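Local structure of putative polyprenyl synthetase (Streptomyces coelicolor, 3NF2) at residues T17-A22 against G79-E84; A127-V132 against R146-A151; D224-I229 against W303-A308; S242-R247 against A290-I295; V254-A259 against E265-I270. The protein probably acts as a magnesium-dependent prenyltransferase of the FPP/GGPP synthase family, joining isoprenoid diphosphates into longer chains. All blocks are in the same frame, centred on the assembly; numbering follows the deposited sequence.

Contact 1: T17-A22 against G79-E84; sequences TPVLRA and GAVAVE
The helical segments 17-22 and 79-84 cross at -57° with axes 9.4 Å apart, and they come closest at Leu20 and Val81, whose CA atoms lie 5.7 Å from each other. Val81 presents both of its methyls to the other helix. Its CG2 meets Val19 CG1 at 3.8 Å, and the two valine side chains cross at about a right angle. Its CG1 lies 4.2 Å from Leu20 CB. CG2 also reaches the backbone, at 4.1 Å from Leu20 N. Leu20 holds CG anti to its backbone N (chi1 173°), and CD1 then packs against Glu84 CB at 3.6 Å. Glu84 contributes only the aliphatic root of its side chain here. Its chain bends at chi2, and the carboxylate turns off to a salt bridge between OE1 and Arg58 NE on helix 57-67. A sulfate ion, probably from the crystallisation liquor, lies about 5 Å from the Glu84 side chain. Phe39 and Trp41 also touch Leu20, and Val132 touches Val81 from helix 115-134. The joint between helix 5-25 and helix 77-98 is therefore purely apolar, held by van der Waals contact, while the charge of Glu84 is spent on a different helix.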
# COMPACT_ATOMS: atom_id res chain seq x y z
N THR A 17 -4.07 21.29 -3.48
CA THR A 17 -2.61 21.25 -3.73
C THR A 17 -1.68 21.68 -2.56
O THR A 17 -0.77 20.92 -2.21
CB THR A 17 -2.18 21.95 -5.07
OG1 THR A 17 -2.99 21.47 -6.15
CG2 THR A 17 -0.71 21.70 -5.39
N PRO A 18 -1.91 22.86 -1.93
CA PRO A 18 -1.03 23.24 -0.81
C PRO A 18 -1.14 22.33 0.42
O PRO A 18 -0.14 22.14 1.12
CB PRO A 18 -1.49 24.66 -0.44
CG PRO A 18 -2.23 25.15 -1.64
CD PRO A 18 -2.89 23.93 -2.21
N VAL A 19 -2.32 21.78 0.68
CA VAL A 19 -2.51 20.84 1.80
C VAL A 19 -1.79 19.51 1.52
O VAL A 19 -1.14 18.95 2.41
CB VAL A 19 -4.02 20.63 2.12
CG1 VAL A 19 -4.22 19.60 3.22
CG2 VAL A 19 -4.65 21.95 2.53
N LEU A 20 -1.90 19.03 0.28
CA LEU A 20 -1.21 17.81 -0.14
C LEU A 20 0.31 17.99 -0.17
O LEU A 20 1.05 17.12 0.32
CB LEU A 20 -1.74 17.31 -1.49
CG LEU A 20 -1.03 16.14 -2.18
CD1 LEU A 20 -2.04 15.23 -2.82
CD2 LEU A 20 -0.06 16.61 -3.25
N ARG A 21 0.77 19.10 -0.76
CA ARG A 21 2.21 19.42 -0.81
C ARG A 21 2.84 19.48 0.60
O ARG A 21 3.90 18.89 0.82
CB ARG A 21 2.47 20.71 -1.61
CG ARG A 21 3.76 21.45 -1.27
CD ARG A 21 4.86 21.27 -2.30
NE ARG A 21 4.71 22.17 -3.45
CZ ARG A 21 5.72 22.61 -4.20
NH1 ARG A 21 5.47 23.41 -5.23
NH2 ARG A 21 6.98 22.26 -3.93
N ALA A 22 2.15 20.13 1.54
CA ALA A 22 2.61 20.21 2.93
C ALA A 22 2.64 18.85 3.63
O ALA A 22 3.51 18.61 4.47
CB ALA A 22 1.78 21.20 3.75
N GLY A 79 -10.90 15.04 2.08
CA GLY A 79 -11.39 14.06 1.12
C GLY A 79 -10.70 14.15 -0.22
O GLY A 79 -10.36 13.14 -0.80
N ALA A 80 -10.49 15.38 -0.70
CA ALA A 80 -9.81 15.61 -1.98
C ALA A 80 -8.34 15.25 -1.93
O ALA A 80 -7.78 14.80 -2.93
CB ALA A 80 -9.95 17.07 -2.39
N VAL A 81 -7.72 15.48 -0.77
CA VAL A 81 -6.30 15.21 -0.55
C VAL A 81 -6.09 13.69 -0.51
O VAL A 81 -5.22 13.15 -1.20
CB VAL A 81 -5.77 15.96 0.72
CG1 VAL A 81 -4.40 15.43 1.17
CG2 VAL A 81 -5.67 17.45 0.44
N ALA A 82 -6.92 13.00 0.26
CA ALA A 82 -6.87 11.55 0.37
C ALA A 82 -7.06 10.85 -0.99
O ALA A 82 -6.34 9.88 -1.30
CB ALA A 82 -7.89 11.06 1.37
N VAL A 83 -8.01 11.35 -1.79
CA VAL A 83 -8.28 10.83 -3.13
C VAL A 83 -7.06 11.02 -4.06
O VAL A 83 -6.69 10.10 -4.80
CB VAL A 83 -9.55 11.48 -3.76
CG1 VAL A 83 -9.60 11.27 -5.25
CG2 VAL A 83 -10.81 10.87 -3.16
N GLU A 84 -6.44 12.19 -3.98
CA GLU A 84 -5.27 12.48 -4.79
C GLU A 84 -4.07 11.62 -4.40
O GLU A 84 -3.28 11.22 -5.26
CB GLU A 84 -4.90 13.95 -4.68
CG GLU A 84 -5.81 14.89 -5.46
CD GLU A 84 -6.16 14.36 -6.83
OE1 GLU A 84 -7.28 13.83 -6.98
OE2 GLU A 84 -5.32 14.47 -7.75

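Contact 2: A127-V132 against R146-A151; sequences ALANEV and RRLTKA
Leu148 is the single residue of segment 146-151 that packs on segment 127-132, and it does so with one methyl. CD2 meets Ala129 CB at 4.0 Å and Asn130 OD1 at 3.6 Å. The first is an apolar contact. The second sets a methyl against an amide oxygen, with no polar bond between them. The backbones stay well apart: the nearest CA atoms, those of Asn130 and Leu148, are 7.9 Å from each other. Leu148 spans the gap because its CG stands anti to the backbone N (chi1 -167°). Asn130 starts off to the flank, and its CG, anti to the carbonyl carbon (chi1 -68°), brings the amide nearer to Leu148. Ala129 points toward helix 139-165, and its short side chain leaves the methyl of Leu148 close to helix 115-134.

Regular helical bonds hold each backbone in shape behind these groups, for example Glu131 N to Ala127 O at 3.1 Å and Lys150 N to Arg146 O at 3.2 Å. Further out, Val86 of helix 77-98 touches both Ala129 and Leu148, so a third helix closes one flank. The second subunit also reaches both segments. Glu131 forms a salt bridge with Arg153 of that subunit, Asn130 packs on Asn130 of the second subunit, and Thr149 packs on its Ala127. The site is a buried junction of consecutive helices in an all-helical isoprenoid synthase fold, beside a subunit interface like that of the dimeric FPP/GGPP synthases.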
# COMPACT_ATOMS: atom_id res chain seq x y z
N ALA A 127 -0.72 5.09 2.93
CA ALA A 127 -0.89 5.21 4.38
C ALA A 127 -1.22 6.65 4.82
O ALA A 127 -2.03 6.86 5.74
CB ALA A 127 0.32 4.68 5.11
N LEU A 128 -0.62 7.63 4.15
CA LEU A 128 -0.89 9.05 4.44
C LEU A 128 -2.34 9.47 4.15
O LEU A 128 -2.88 10.35 4.81
CB LEU A 128 0.10 9.95 3.68
CG LEU A 128 0.11 11.45 3.99
CD1 LEU A 128 0.39 11.77 5.48
CD2 LEU A 128 1.12 12.14 3.11
N ALA A 129 -2.94 8.83 3.15
CA ALA A 129 -4.30 9.15 2.72
C ALA A 129 -5.28 8.79 3.79
O ALA A 129 -6.18 9.57 4.11
CB ALA A 129 -4.64 8.42 1.42
N ASN A 130 -5.09 7.60 4.36
CA ASN A 130 -5.89 7.13 5.48
C ASN A 130 -5.69 8.00 6.72
O ASN A 130 -6.64 8.25 7.46
CB ASN A 130 -5.54 5.67 5.82
CG ASN A 130 -5.97 4.72 4.73
OD1 ASN A 130 -7.05 4.85 4.17
ND2 ASN A 130 -5.14 3.74 4.44
N GLU A 131 -4.46 8.47 6.92
CA GLU A 131 -4.12 9.36 8.02
C GLU A 131 -4.83 10.69 7.89
O GLU A 131 -5.41 11.18 8.85
CB GLU A 131 -2.61 9.59 8.07
CG GLU A 131 -2.11 10.32 9.31
CD GLU A 131 -1.86 9.37 10.47
OE1 GLU A 131 -2.83 8.99 11.17
OE2 GLU A 131 -0.68 9.00 10.69
N VAL A 132 -4.80 11.27 6.69
CA VAL A 132 -5.37 12.58 6.42
C VAL A 132 -6.87 12.64 6.77
O VAL A 132 -7.38 13.68 7.19
CB VAL A 132 -5.06 13.03 4.97
CG1 VAL A 132 -6.13 13.96 4.38
CG2 VAL A 132 -3.70 13.70 4.91
N ARG A 146 -13.82 4.48 4.99
CA ARG A 146 -14.51 3.28 4.50
C ARG A 146 -14.74 3.35 2.99
O ARG A 146 -14.54 2.37 2.28
CB ARG A 146 -15.85 3.13 5.23
CG ARG A 146 -16.80 2.05 4.73
CD ARG A 146 -16.87 0.90 5.70
NE ARG A 146 -17.56 -0.26 5.14
CZ ARG A 146 -18.81 -0.62 5.42
NH1 ARG A 146 -19.54 0.11 6.27
NH2 ARG A 146 -19.34 -1.70 4.86
N ARG A 147 -15.13 4.54 2.52
CA ARG A 147 -15.37 4.80 1.11
C ARG A 147 -14.06 4.81 0.33
O ARG A 147 -14.03 4.38 -0.82
CB ARG A 147 -16.04 6.17 0.92
CG ARG A 147 -17.34 6.36 1.68
CD ARG A 147 -18.51 5.79 0.94
NE ARG A 147 -19.70 5.73 1.78
CZ ARG A 147 -20.92 5.48 1.33
NH1 ARG A 147 -21.12 5.28 0.03
NH2 ARG A 147 -21.95 5.44 2.17
N LEU A 148 -13.01 5.33 0.96
CA LEU A 148 -11.69 5.40 0.33
C LEU A 148 -11.14 4.00 0.15
O LEU A 148 -10.56 3.69 -0.89
CB LEU A 148 -10.73 6.22 1.20
CG LEU A 148 -9.40 6.66 0.55
CD1 LEU A 148 -9.60 7.86 -0.36
CD2 LEU A 148 -8.36 6.94 1.60
N THR A 149 -11.36 3.15 1.15
CA THR A 149 -10.90 1.77 1.15
C THR A 149 -11.56 0.94 0.04
O THR A 149 -10.89 0.17 -0.63
CB THR A 149 -11.13 1.11 2.53
OG1 THR A 149 -10.52 1.92 3.54
CG2 THR A 149 -10.53 -0.33 2.59
N LYS A 150 -12.86 1.13 -0.15
CA LYS A 150 -13.60 0.45 -1.20
C LYS A 150 -13.02 0.81 -2.57
O LYS A 150 -12.77 -0.08 -3.39
CB LYS A 150 -15.09 0.81 -1.13
CG LYS A 150 -15.95 0.22 -2.26
CD LYS A 150 -17.42 0.59 -2.13
CE LYS A 150 -18.22 0.01 -3.30
NZ LYS A 150 -19.65 -0.19 -2.95
N ALA A 151 -12.75 2.10 -2.77
CA ALA A 151 -12.21 2.60 -4.03
C ALA A 151 -10.78 2.13 -4.27
O ALA A 151 -10.38 1.90 -5.42
CB ALA A 151 -12.25 4.11 -4.04

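Contact 3: D224-I229 against W303-A308; sequences DDLLGI and WTADEA
Residues 224-228, DDLLG, probably correspond to the second aspartate-rich (DDxxD) motif of prenyl synthases, with Gly228 in place of the last aspartate, and the helix bearing them rests here on helix 300-319 through Leu226, Thr304 and Ala305. Leu226 does the work with both methyls. CD1 lies against the backbone of Ala305, 4.0 Å from Ala305 CA, and is 4.2 Å from Ala305 CB. CD2 meets Thr304 CB at 4.0 Å. Leu226 CG is also 4.1 Å from Thr304 CG2, and the two side chains run past each other in opposite senses. Thr304 keeps CG2 anti to its backbone N, while OG1 (chi1 -50°) bonds back to the carbonyl oxygen of Gly300 one turn earlier. The threonine thus shows carbon to Leu226 and satisfies its hydroxyl within its own helix. An alanine in place of Leu226 would lose both methyls and is likely to open a gap over Thr304 and Ala305.

Next to Leu226, Asp225 is gripped by Gln221 NE2 at OD1 and by Leu251 N at OD2. In related enzymes this motif binds magnesium and the allylic diphosphate. The contact joins the helix that probably carries the second aspartate-rich motif to helix 300-319, as part of the helical bundle of the isoprenoid synthase fold.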
# COMPACT_ATOMS: atom_id res chain seq x y z
N ASP A 224 -11.73 9.14 -22.83
CA ASP A 224 -10.27 8.93 -22.78
C ASP A 224 -9.78 7.89 -23.78
O ASP A 224 -8.77 8.08 -24.44
CB ASP A 224 -9.83 8.50 -21.38
CG ASP A 224 -8.97 9.52 -20.69
OD1 ASP A 224 -8.04 10.07 -21.33
OD2 ASP A 224 -9.20 9.77 -19.49
N ASP A 225 -10.53 6.80 -23.90
CA ASP A 225 -10.25 5.79 -24.91
C ASP A 225 -10.42 6.28 -26.35
O ASP A 225 -9.67 5.87 -27.24
CB ASP A 225 -11.13 4.57 -24.68
CG ASP A 225 -10.77 3.82 -23.42
OD1 ASP A 225 -9.75 4.18 -22.78
OD2 ASP A 225 -11.51 2.89 -23.07
N LEU A 226 -11.41 7.14 -26.58
CA LEU A 226 -11.57 7.74 -27.92
C LEU A 226 -10.42 8.69 -28.23
O LEU A 226 -9.91 8.67 -29.35
CB LEU A 226 -12.91 8.47 -28.06
CG LEU A 226 -14.19 7.62 -28.09
CD1 LEU A 226 -15.39 8.51 -27.87
CD2 LEU A 226 -14.32 6.83 -29.40
N LEU A 227 -10.01 9.48 -27.24
CA LEU A 227 -8.90 10.42 -27.43
C LEU A 227 -7.55 9.73 -27.49
O LEU A 227 -6.62 10.25 -28.12
CB LEU A 227 -8.87 11.48 -26.32
CG LEU A 227 -10.06 12.41 -25.99
CD1 LEU A 227 -9.63 13.46 -24.94
CD2 LEU A 227 -10.68 13.10 -27.22
N GLY A 228 -7.41 8.58 -26.83
CA GLY A 228 -6.16 7.81 -26.90
C GLY A 228 -5.84 7.32 -28.31
O GLY A 228 -4.68 7.21 -28.70
N ILE A 229 -6.88 7.03 -29.09
CA ILE A 229 -6.68 6.69 -30.50
C ILE A 229 -6.81 7.90 -31.45
O ILE A 229 -5.86 8.27 -32.11
CB ILE A 229 -7.59 5.54 -30.97
CG1 ILE A 229 -7.43 4.32 -30.05
CG2 ILE A 229 -7.28 5.18 -32.44
CD1 ILE A 229 -8.56 3.30 -30.16
N TRP A 303 -19.57 2.70 -31.09
CA TRP A 303 -20.03 2.02 -29.89
C TRP A 303 -19.52 2.70 -28.62
O TRP A 303 -20.26 2.80 -27.63
CB TRP A 303 -19.63 0.54 -29.87
CG TRP A 303 -20.35 -0.20 -28.79
CD1 TRP A 303 -21.57 -0.80 -28.87
CD2 TRP A 303 -19.89 -0.40 -27.44
NE1 TRP A 303 -21.91 -1.38 -27.66
CE2 TRP A 303 -20.90 -1.14 -26.77
CE3 TRP A 303 -18.74 -0.02 -26.73
CZ2 TRP A 303 -20.77 -1.52 -25.43
CZ3 TRP A 303 -18.62 -0.39 -25.40
CH2 TRP A 303 -19.64 -1.14 -24.77
N THR A 304 -18.28 3.18 -28.65
CA THR A 304 -17.66 3.80 -27.48
C THR A 304 -18.20 5.22 -27.23
O THR A 304 -18.34 5.64 -26.07
CB THR A 304 -16.12 3.77 -27.57
OG1 THR A 304 -15.69 2.44 -27.89
CG2 THR A 304 -15.48 4.21 -26.24
N ALA A 305 -18.51 5.95 -28.30
CA ALA A 305 -19.17 7.27 -28.17
C ALA A 305 -20.57 7.12 -27.60
O ALA A 305 -20.98 7.90 -26.74
CB ALA A 305 -19.20 8.02 -29.50
N ASP A 306 -21.30 6.10 -28.05
CA ASP A 306 -22.62 5.77 -27.50
C ASP A 306 -22.56 5.33 -26.05
O ASP A 306 -23.49 5.61 -25.28
CB ASP A 306 -23.31 4.69 -28.33
CG ASP A 306 -23.59 5.13 -29.76
OD1 ASP A 306 -23.46 6.34 -30.06
OD2 ASP A 306 -23.95 4.26 -30.58
N GLU A 307 -21.50 4.62 -25.68
CA GLU A 307 -21.30 4.25 -24.28
C GLU A 307 -21.03 5.46 -23.40
O GLU A 307 -21.60 5.55 -22.32
CB GLU A 307 -20.19 3.22 -24.11
CG GLU A 307 -20.75 1.86 -23.81
CD GLU A 307 -21.14 1.65 -22.36
OE1 GLU A 307 -20.39 2.10 -21.47
OE2 GLU A 307 -22.19 1.03 -22.11
N ALA A 308 -20.19 6.37 -23.89
CA ALA A 308 -19.91 7.63 -23.21
C ALA A 308 -21.20 8.38 -22.93
O ALA A 308 -21.46 8.76 -21.79
CB ALA A 308 -18.95 8.48 -24.04

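Contact 4: S242-R247 against A290-I295; sequences SDLRQR and ARAALI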
# COMPACT_ATOMS: atom_id res chain seq x y z
N SER A 242 -1.73 7.08 -29.95
CA SER A 242 -0.83 6.75 -28.83
C SER A 242 -1.17 5.44 -28.12
O SER A 242 -0.28 4.63 -27.87
CB SER A 242 -0.75 7.91 -27.81
OG SER A 242 -1.82 7.86 -26.87
N ASP A 243 -2.46 5.22 -27.83
CA ASP A 243 -2.90 3.97 -27.24
C ASP A 243 -2.65 2.74 -28.12
O ASP A 243 -2.50 1.63 -27.61
CB ASP A 243 -4.38 4.02 -26.87
CG ASP A 243 -4.66 4.79 -25.60
OD1 ASP A 243 -3.72 5.38 -25.03
OD2 ASP A 243 -5.83 4.79 -25.17
N LEU A 244 -2.64 2.93 -29.44
CA LEU A 244 -2.37 1.81 -30.34
C LEU A 244 -0.89 1.47 -30.41
O LEU A 244 -0.53 0.32 -30.63
CB LEU A 244 -2.94 2.06 -31.75
CG LEU A 244 -4.44 2.30 -31.88
CD1 LEU A 244 -4.84 2.40 -33.35
CD2 LEU A 244 -5.29 1.25 -31.18
N ARG A 245 -0.04 2.47 -30.21
CA ARG A 245 1.41 2.28 -30.09
C ARG A 245 1.79 1.50 -28.81
O ARG A 245 2.85 0.89 -28.74
CB ARG A 245 2.16 3.62 -30.12
CG ARG A 245 2.11 4.34 -31.46
CD ARG A 245 2.75 5.73 -31.40
NE ARG A 245 2.46 6.51 -32.60
CZ ARG A 245 3.29 6.63 -33.65
NH1 ARG A 245 4.46 6.02 -33.64
NH2 ARG A 245 2.94 7.37 -34.70
N GLN A 246 0.90 1.53 -27.82
CA GLN A 246 1.12 0.86 -26.55
C GLN A 246 0.31 -0.44 -26.43
O GLN A 246 0.30 -1.07 -25.37
CB GLN A 246 0.78 1.81 -25.38
CG GLN A 246 1.81 2.93 -25.14
CD GLN A 246 1.34 3.95 -24.10
OE1 GLN A 246 0.23 3.87 -23.57
NE2 GLN A 246 2.20 4.93 -23.80
N ARG A 247 -0.39 -0.76 -27.49
CA ARG A 247 -1.24 -1.94 -27.61
C ARG A 247 -2.30 -2.10 -26.56
O ARG A 247 -2.56 -3.19 -26.14
CB ARG A 247 -0.44 -3.22 -27.69
CG ARG A 247 0.47 -3.31 -28.84
CD ARG A 247 1.18 -4.61 -28.86
NE ARG A 247 2.59 -4.46 -29.16
CZ ARG A 247 3.56 -4.63 -28.28
NH1 ARG A 247 3.29 -4.95 -27.04
NH2 ARG A 247 4.81 -4.48 -28.64
N ALA A 290 -4.17 2.53 -40.14
CA ALA A 290 -4.92 1.38 -40.68
C ALA A 290 -5.71 0.62 -39.61
O ALA A 290 -6.86 0.22 -39.86
CB ALA A 290 -3.99 0.41 -41.42
N ARG A 291 -5.11 0.43 -38.43
CA ARG A 291 -5.78 -0.29 -37.33
C ARG A 291 -6.94 0.50 -36.73
O ARG A 291 -7.95 -0.08 -36.34
CB ARG A 291 -4.77 -0.67 -36.23
CG ARG A 291 -3.91 -1.90 -36.58
CD ARG A 291 -2.44 -1.67 -36.21
NE ARG A 291 -1.58 -2.78 -36.65
CZ ARG A 291 -1.01 -2.88 -37.85
NH1 ARG A 291 -1.21 -1.95 -38.79
NH2 ARG A 291 -0.24 -3.92 -38.13
N ALA A 292 -6.75 1.81 -36.64
CA ALA A 292 -7.79 2.74 -36.21
C ALA A 292 -8.96 2.71 -37.19
O ALA A 292 -10.12 2.51 -36.80
CB ALA A 292 -7.22 4.14 -36.11
N ALA A 293 -8.62 2.85 -38.47
CA ALA A 293 -9.59 2.75 -39.56
C ALA A 293 -10.38 1.43 -39.52
O ALA A 293 -11.60 1.43 -39.73
CB ALA A 293 -8.89 2.93 -40.90
N LEU A 294 -9.71 0.32 -39.18
CA LEU A 294 -10.40 -0.97 -39.02
C LEU A 294 -11.31 -1.04 -37.80
O LEU A 294 -12.37 -1.64 -37.87
CB LEU A 294 -9.41 -2.14 -38.98
CG LEU A 294 -8.83 -2.72 -40.28
CD1 LEU A 294 -7.57 -3.49 -39.95
CD2 LEU A 294 -9.83 -3.62 -41.04
N ILE A 295 -10.90 -0.43 -36.68
CA ILE A 295 -11.74 -0.33 -35.47
C ILE A 295 -13.00 0.48 -35.78
O ILE A 295 -14.11 0.11 -35.39
CB ILE A 295 -10.98 0.29 -34.27
CG1 ILE A 295 -9.89 -0.64 -33.76
CG2 ILE A 295 -11.92 0.62 -33.09
CD1 ILE A 295 -8.79 0.12 -33.01
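Leu244 holds CG anti to its carbonyl carbon (chi1 -59°) and is extended at chi2 (-175°), which carries its two methyls across to Ala292 and Ile295. Ile295 likewise turns CG1 anti to the carbonyl carbon (chi1 -69°), and its CD1 then reaches back to Leu244. The two methyls of Leu244 divide the work. CD1 sits against the backbone and short side chain of Ala292, at 3.8 Å from Ala292 N and 4.0 Å from Ala292 CB. It is also 4.2 Å from Arg291 CB. CD2 touches Ile295 CD1 at 4.1 Å, and these two side chains lie alongside with opposite directions. Segment 242-247 sends no other side chain across. The CA atoms of Leu244 and Ala292 are 8.0 Å apart, so the leucine bridges the whole distance between the backbones. Arg291 offers its CB to this contact, while its guanidinium leads away. That end bonds the carbonyl oxygen of Glu287 and forms a salt bridge with Asp274.

The short helix 242-245 is weakly bonded. It ends in a Schellman motif, with positive phi at Arg247 and a weak bond from Arg247 N to Leu244 O at 3.3 Å. Leu244 is buried, and its surroundings come from several helices. Ile229 of helix 203-230 and Val253 of helix 251-259 both touch it, as does Phe288 from helix 285-297 itself. Helix 242-245 is thereby laid against helix 285-297, with the end of helix 203-230 and the start of helix 251-259 packed around the joint.

Contact 5: V254-A259 against E265-I270; sequences VAALAA and ERLGEI
Leu257 and Leu267 mesh in a buried apolar contact between two successive helices of the all-helical isoprenoid synthase fold, packed at a steep angle. Helix 251-259 and helix 262-275 follow each other in the chain. The segments cross at -119°, with axes 8.5 Å apart. Leu267 holds CG anti to its backbone N (chi1 177°), which sends CD2 in between two residues of the first helix. This methyl lies 3.6 Å from Ala256 CB and 3.7 Å from Leu257 CD2. The two leucine side chains cross at about a right angle. Ile295 of helix 285-297 touches both Ala256 and Leu267, so a third helix joins the cluster. Polar groups bind around this core. The carbonyl oxygen of Ala256 accepts a bond from Ser264 OG near the turn, and that of Leu257 accepts one from Arg170 NH2. Away from the apolar seam, Arg266 NH2 and Glu269 OE1 form a salt bridge within the second helix, with the oxygen lying in the guanidinium plane. At Gly268 the leucine of the first helix meets bare backbone: Leu257 CD2 lies 3.6 Å from Gly268 N and 3.7 Å from Gly268 CA.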
# COMPACT_ATOMS: atom_id res chain seq x y z
N VAL A 254 -11.64 -3.27 -28.13
CA VAL A 254 -12.40 -4.41 -27.65
C VAL A 254 -13.78 -4.53 -28.31
O VAL A 254 -14.17 -5.62 -28.74
CB VAL A 254 -12.51 -4.36 -26.12
CG1 VAL A 254 -13.43 -5.41 -25.62
CG2 VAL A 254 -11.12 -4.54 -25.49
N ALA A 255 -14.50 -3.41 -28.39
CA ALA A 255 -15.82 -3.39 -29.05
C ALA A 255 -15.73 -3.80 -30.53
O ALA A 255 -16.60 -4.50 -31.03
CB ALA A 255 -16.47 -2.03 -28.91
N ALA A 256 -14.67 -3.37 -31.20
CA ALA A 256 -14.41 -3.78 -32.57
C ALA A 256 -14.18 -5.29 -32.67
O ALA A 256 -14.71 -5.92 -33.58
CB ALA A 256 -13.22 -3.02 -33.11
N LEU A 257 -13.42 -5.86 -31.73
CA LEU A 257 -13.12 -7.30 -31.74
C LEU A 257 -14.35 -8.16 -31.50
O LEU A 257 -14.49 -9.23 -32.11
CB LEU A 257 -12.04 -7.66 -30.71
CG LEU A 257 -10.64 -7.13 -31.00
CD1 LEU A 257 -9.71 -7.43 -29.84
CD2 LEU A 257 -10.09 -7.69 -32.29
N ALA A 258 -15.25 -7.67 -30.65
CA ALA A 258 -16.44 -8.42 -30.28
C ALA A 258 -17.51 -8.39 -31.36
O ALA A 258 -18.47 -9.17 -31.32
CB ALA A 258 -17.01 -7.89 -28.96
N ALA A 259 -17.34 -7.48 -32.32
CA ALA A 259 -18.35 -7.24 -33.35
C ALA A 259 -18.60 -8.41 -34.30
O ALA A 259 -19.74 -8.73 -34.58
CB ALA A 259 -18.02 -5.97 -34.14
N GLU A 265 -12.85 -9.44 -37.85
CA GLU A 265 -12.03 -10.65 -38.02
C GLU A 265 -10.60 -10.28 -38.38
O GLU A 265 -9.66 -10.82 -37.81
CB GLU A 265 -12.63 -11.59 -39.07
CG GLU A 265 -14.06 -12.09 -38.80
CD GLU A 265 -14.15 -13.23 -37.79
OE1 GLU A 265 -13.15 -13.95 -37.58
OE2 GLU A 265 -15.25 -13.43 -37.22
N ARG A 266 -10.43 -9.35 -39.32
CA ARG A 266 -9.09 -8.97 -39.75
C ARG A 266 -8.30 -8.23 -38.67
O ARG A 266 -7.08 -8.44 -38.51
CB ARG A 266 -9.15 -8.16 -41.05
CG ARG A 266 -7.78 -7.82 -41.64
CD ARG A 266 -6.91 -9.07 -41.86
NE ARG A 266 -5.55 -8.70 -42.24
CZ ARG A 266 -4.52 -9.54 -42.27
NH1 ARG A 266 -3.33 -9.09 -42.63
NH2 ARG A 266 -4.68 -10.82 -41.94
N LEU A 267 -8.98 -7.38 -37.92
CA LEU A 267 -8.37 -6.70 -36.78
C LEU A 267 -7.85 -7.70 -35.73
O LEU A 267 -6.75 -7.53 -35.20
CB LEU A 267 -9.35 -5.70 -36.15
CG LEU A 267 -8.85 -4.98 -34.90
CD1 LEU A 267 -7.87 -3.88 -35.25
CD2 LEU A 267 -10.01 -4.44 -34.10
N GLY A 268 -8.65 -8.73 -35.45
CA GLY A 268 -8.24 -9.85 -34.59
C GLY A 268 -6.94 -10.53 -35.00
O GLY A 268 -6.07 -10.76 -34.17
N GLU A 269 -6.82 -10.84 -36.29
CA GLU A 269 -5.62 -11.47 -36.84
C GLU A 269 -4.40 -10.57 -36.68
O GLU A 269 -3.33 -11.02 -36.28
CB GLU A 269 -5.82 -11.83 -38.32
CG GLU A 269 -6.86 -12.92 -38.57
CD GLU A 269 -7.35 -12.98 -40.02
OE1 GLU A 269 -6.73 -12.35 -40.90
OE2 GLU A 269 -8.36 -13.68 -40.27
N ILE A 270 -4.59 -9.29 -36.98
CA ILE A 270 -3.52 -8.29 -36.96
C ILE A 270 -3.00 -8.02 -35.54
O ILE A 270 -1.79 -8.01 -35.32
CB ILE A 270 -3.99 -6.98 -37.64
CG1 ILE A 270 -4.10 -7.17 -39.15
CG2 ILE A 270 -3.04 -5.84 -37.35
CD1 ILE A 270 -4.73 -6.00 -39.86

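Overall arrangement
The five contacts form two groups on opposite sides of the chain's centre. Contacts 1 and 2 have centres 12 Å apart and meet through helix 77-98, where Ala82 O is 3.5 Å from Ala129 CB. Contacts 3, 4 and 5 also touch one another. Gly228 O and Asp243 N, 3.1 Å apart, probably share a hydrogen bond between contacts 3 and 4. Ile295 CG1 lies 3.8 Å from Leu267 CD2, linking contacts 4 and 5. The centres of contacts 1 and 3 are about 30 Å apart. Their helices 77-98 and 203-230 probably carry the two aspartate-rich regions that line the active-site cavity in this family. The sulfate near Glu84 may mark a diphosphate pocket.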